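Local coordinates for cGAS/DncV-like nucleotidyltransferase in E. coli homolog (Elizabethkingia meningoseptica ATCC 13253 = NBRC 12535, PDB 6E0N), which probably synthesises cyclic dinucleotide second messengers from ATP or GTP in a CBASS defence system against bacteriophage, at residues A[100-105]-A[137-142]. Sequence-based numbering, arbitrary orientation.
With APC (diphosphomethylphosphonic acid adenosyl ester), chain B.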
ATOM      1  N   GLU A 100       2.595  16.269  19.163  1.00 19.80           N
ATOM      2  CA  GLU A 100       3.785  17.098  18.998  1.00 20.06           C
ATOM      3  C   GLU A 100       4.629  16.620  17.823  1.00 18.24           C
ATOM      4  O   GLU A 100       5.180  17.436  17.076  1.00 18.93           O
ATOM      5  CB  GLU A 100       4.617  17.068  20.279  1.00 23.48           C
ATOM      6  CG  GLU A 100       3.913  17.597  21.511  1.00 31.62           C
ATOM      7  CD  GLU A 100       4.675  17.269  22.785  1.00 37.56           C
ATOM      8  OE1 GLU A 100       4.561  16.122  23.272  1.00 39.34           O
ATOM      9  OE2 GLU A 100       5.404  18.152  23.286  1.00 39.97           O
ATOM     10  N   LEU A 101       4.756  15.303  17.649  1.00 17.08           N
ATOM     11  CA  LEU A 101       5.537  14.780  16.530  1.00 15.70           C
ATOM     12  C   LEU A 101       4.959  15.239  15.199  1.00 14.83           C
ATOM     13  O   LEU A 101       5.688  15.716  14.321  1.00 14.73           O
ATOM     14  CB  LEU A 101       5.586  13.253  16.589  1.00 16.06           C
ATOM     15  CG  LEU A 101       6.288  12.575  15.413  1.00 15.27           C
ATOM     16  CD1 LEU A 101       7.765  12.935  15.373  1.00 16.41           C
ATOM     17  CD2 LEU A 101       6.101  11.058  15.470  1.00 15.71           C
ATOM     18  N   LYS A 102       3.642  15.093  15.019  1.00 14.52           N
ATOM     19  CA  LYS A 102       3.038  15.467  13.745  1.00 15.08           C
ATOM     20  C   LYS A 102       3.141  16.968  13.514  1.00 14.56           C
ATOM     21  O   LYS A 102       3.389  17.415  12.386  1.00 15.16           O
ATOM     22  CB  LYS A 102       1.584  14.997  13.688  1.00 15.68           C
ATOM     23  CG  LYS A 102       0.934  15.187  12.329  1.00 16.66           C
ATOM     24  CD  LYS A 102      -0.368  14.405  12.205  1.00 17.38           C
ATOM     25  CE  LYS A 102      -1.012  14.633  10.839  1.00 18.16           C
ATOM     26  NZ  LYS A 102      -2.312  13.908  10.707  1.00 18.90           N
ATOM     27  N   ALA A 103       2.971  17.762  14.576  1.00 15.89           N
ATOM     28  CA  ALA A 103       3.112  19.208  14.447  1.00 16.40           C
ATOM     29  C   ALA A 103       4.540  19.587  14.084  1.00 16.55           C
ATOM     30  O   ALA A 103       4.761  20.449  13.225  1.00 17.90           O
ATOM     31  CB  ALA A 103       2.696  19.889  15.749  1.00 17.47           C
ATOM     32  N   ASP A 104       5.522  18.956  14.730  1.00 17.33           N
ATOM     33  CA  ASP A 104       6.919  19.237  14.419  1.00 18.00           C
ATOM     34  C   ASP A 104       7.260  18.807  13.000  1.00 16.43           C
ATOM     35  O   ASP A 104       8.039  19.479  12.314  1.00 16.07           O
ATOM     36  CB  ASP A 104       7.831  18.531  15.424  1.00 21.56           C
ATOM     37  CG  ASP A 104       7.811  19.182  16.797  1.00 26.25           C
ATOM     38  OD1 ASP A 104       7.242  20.286  16.935  1.00 28.02           O
ATOM     39  OD2 ASP A 104       8.363  18.581  17.743  1.00 27.47           O
ATOM     40  N   THR A 105       6.683  17.691  12.542  1.00 14.82           N
ATOM     41  CA  THR A 105       6.910  17.243  11.171  1.00 14.73           C
ATOM     42  C   THR A 105       6.329  18.247  10.179  1.00 13.39           C
ATOM     43  O   THR A 105       6.966  18.588   9.173  1.00 14.16           O
ATOM     44  CB  THR A 105       6.267  15.866  10.973  1.00 14.60           C
ATOM     45  OG1 THR A 105       6.831  14.930  11.898  1.00 14.79           O
ATOM     46  CG2 THR A 105       6.495  15.376   9.553  1.00 14.27           C
ATOM     47  N   VAL A 137       3.916  12.288   3.755  1.00 14.42           N
ATOM     48  CA  VAL A 137       4.880  12.018   4.816  1.00 14.64           C
ATOM     49  C   VAL A 137       4.123  11.505   6.032  1.00 14.02           C
ATOM     50  O   VAL A 137       3.184  12.151   6.514  1.00 14.22           O
ATOM     51  CB  VAL A 137       5.689  13.281   5.153  1.00 14.84           C
ATOM     52  CG1 VAL A 137       6.657  13.005   6.288  1.00 15.05           C
ATOM     53  CG2 VAL A 137       6.429  13.775   3.914  1.00 14.55           C
ATOM     54  N   ILE A 138       4.532  10.343   6.527  1.00 13.58           N
ATOM     55  CA  ILE A 138       3.792   9.652   7.578  1.00 13.43           C
ATOM     56  C   ILE A 138       4.650   9.593   8.834  1.00 12.01           C
ATOM     57  O   ILE A 138       5.413   8.632   9.009  1.00 12.90           O
ATOM     58  CB  ILE A 138       3.384   8.243   7.122  1.00 15.31           C
ATOM     59  CG1 ILE A 138       2.613   8.326   5.803  1.00 17.61           C
ATOM     60  CG2 ILE A 138       2.536   7.553   8.180  1.00 15.37           C
ATOM     61  CD1 ILE A 138       2.469   7.007   5.095  1.00 23.39           C
ATOM     62  N   PRO A 139       4.570  10.580   9.726  1.00 12.02           N
ATOM     63  CA  PRO A 139       5.247  10.438  11.023  1.00 12.68           C
ATOM     64  C   PRO A 139       4.607   9.317  11.824  1.00 13.16           C
ATOM     65  O   PRO A 139       3.390   9.108  11.775  1.00 14.04           O
ATOM     66  CB  PRO A 139       5.038  11.803  11.693  1.00 12.57           C
ATOM     67  CG  PRO A 139       3.775  12.349  11.061  1.00 13.37           C
ATOM     68  CD  PRO A 139       3.792  11.833   9.623  1.00 14.24           C
ATOM     69  N   CYS A 140       5.437   8.591  12.567  1.00 13.44           N
ATOM     70  CA  CYS A 140       4.947   7.451  13.325  1.00 13.66           C
ATOM     71  C   CYS A 140       5.971   7.067  14.379  1.00 12.82           C
ATOM     72  O   CYS A 140       7.084   7.599  14.422  1.00 14.12           O
ATOM     73  CB  CYS A 140       4.662   6.265  12.401  1.00 13.36           C
ATOM     74  SG  CYS A 140       6.116   5.684  11.484  1.00 14.05           S
ATOM     75  N   PHE A 141       5.566   6.134  15.236  1.00 13.37           N
ATOM     76  CA  PHE A 141       6.430   5.556  16.252  1.00 14.29           C
ATOM     77  C   PHE A 141       6.587   4.059  15.995  1.00 14.66           C
ATOM     78  O   PHE A 141       5.854   3.453  15.211  1.00 14.09           O
ATOM     79  CB  PHE A 141       5.849   5.729  17.666  1.00 16.05           C
ATOM     80  CG  PHE A 141       5.770   7.149  18.143  1.00 16.98           C
ATOM     81  CD1 PHE A 141       6.897   7.943  18.191  1.00 16.72           C
ATOM     82  CD2 PHE A 141       4.563   7.680  18.573  1.00 19.44           C
ATOM     83  CE1 PHE A 141       6.826   9.249  18.642  1.00 17.95           C
ATOM     84  CE2 PHE A 141       4.486   8.983  19.026  1.00 19.59           C
ATOM     85  CZ  PHE A 141       5.619   9.768  19.058  1.00 18.93           C
ATOM     86  N   VAL A 142       7.543   3.451  16.705  1.00 15.60           N
ATOM     87  CA  VAL A 142       7.677   1.998  16.713  1.00 14.49           C
ATOM     88  C   VAL A 142       6.464   1.376  17.391  1.00 15.76           C
ATOM     89  O   VAL A 142       5.951   1.893  18.393  1.00 16.46           O
ATOM     90  CB  VAL A 142       8.976   1.594  17.436  1.00 15.87           C
ATOM     91  CG1 VAL A 142       9.016   0.088  17.673  1.00 16.29           C
ATOM     92  CG2 VAL A 142      10.186   2.042  16.637  1.00 16.30           C
TER
HETATM   93  PG  APC B 301      -8.013  13.061   4.316  1.00 72.82           P
HETATM   94  O1G APC B 301      -7.802  12.986   2.822  1.00 73.54           O
HETATM   95  O2G APC B 301      -7.309  14.271   4.883  1.00 70.82           O
HETATM   96  O3G APC B 301      -9.493  13.154   4.601  1.00 73.77           O
HETATM   97  PB  APC B 301      -6.049  11.017   4.485  1.00 66.81           P
HETATM   98  O1B APC B 301      -5.669  11.464   3.123  1.00 67.62           O
HETATM   99  O2B APC B 301      -4.933  11.052   5.463  1.00 64.99           O
HETATM  100  O3B APC B 301      -7.417  11.706   5.022  1.00 70.21           O
HETATM  101  PA  APC B 301      -5.345   8.460   2.946  1.00 59.25           P
HETATM  102  O1A APC B 301      -5.204   9.376   1.773  1.00 60.19           O
HETATM  103  O2A APC B 301      -5.967   7.125   2.486  1.00 59.66           O
HETATM  104  C3A APC B 301      -6.457   9.296   4.210  1.00 63.10           C
HETATM  105  O5' APC B 301      -3.941   8.086   3.718  1.00 52.87           O
HETATM  106  C5' APC B 301      -2.962   9.069   3.672  1.00 47.00           C
HETATM  107  C4' APC B 301      -1.591   8.348   3.693  1.00 41.53           C
HETATM  108  O4' APC B 301      -1.426   7.801   4.859  1.00 38.52           O
HETATM  109  C3' APC B 301      -1.611   7.211   2.654  1.00 39.84           C
HETATM  110  O3' APC B 301      -0.964   7.612   1.530  1.00 38.26           O
HETATM  111  C2' APC B 301      -0.865   6.059   3.348  1.00 39.16           C
HETATM  112  O2' APC B 301       0.562   6.053   2.893  1.00 40.19           O
HETATM  113  C1' APC B 301      -0.921   6.290   4.626  1.00 37.89           C
HETATM  114  N9  APC B 301      -1.884   5.381   5.231  1.00 35.27           N
HETATM  115  C8  APC B 301      -3.228   5.317   5.215  1.00 35.34           C
HETATM  116  N7  APC B 301      -3.610   4.261   5.946  1.00 34.21           N
HETATM  117  C5  APC B 301      -2.502   3.667   6.417  1.00 33.81           C
HETATM  118  C6  APC B 301      -2.300   2.558   7.214  1.00 33.49           C
HETATM  119  N6  APC B 301      -3.188   1.608   7.850  1.00 32.11           N
HETATM  120  N1  APC B 301      -1.074   2.179   7.537  1.00 33.01           N
HETATM  121  C2  APC B 301      -0.015   2.883   7.087  1.00 34.18           C
HETATM  122  N3  APC B 301      -0.215   3.970   6.312  1.00 34.30           N
HETATM  123  C4  APC B 301      -1.449   4.358   5.975  1.00 34.79           C
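Extended at chi1 (176°, CG opposite the backbone N), L101 reaches from the helix toward the strand and places its CD2 methyl between P139 and F141. At F141 the first torsion sets CG anti to the carbonyl carbon, and the far end of the ring comes back to the helix although the CB bond does not aim there. The outcome is a CH-pi contact: L101 CD2 lies over one face of the F141 ring, 4.1 Å from the centroid and 27° off the normal. The same methyl rests 4.0 Å from P139 CB, so a single leucine branch bridges two side chains two positions apart on the strand.

One turn further along the helix, T105 shows how a hydroxyl can be spent before it enters an apolar interface. Its OG1 donates to L101 O at 2.8 Å, from above the carbonyl plane, while T105 N bonds the same oxygen; the side chain is thereby pinned to its own helix. Thus tied down, OG1 sits 3.6 Å from P139 CB, and the CG2 methyl meets V137 CG1 at 4.0 Å. P139 is the hub, its ring reaching L101, T105 and, at CG, the CA and CG of K102, whose NZ runs on to K120 O and to a salt bridge with D162.

The arrangement illustrates a helix covering one face of a nucleotidyltransferase sheet; the short helix and strand axes run roughly antiparallel, with 147° between their N-to-C directions. I138, pointing to the other face, brings CD1 to the ribose of the bound ATP analogue. Helix 98-113 thus backs strand 135-147 behind the nucleotide pocket, while M66 of the parallel strand 62-68 and F38 of helix 21-38 also touch L101 and T105.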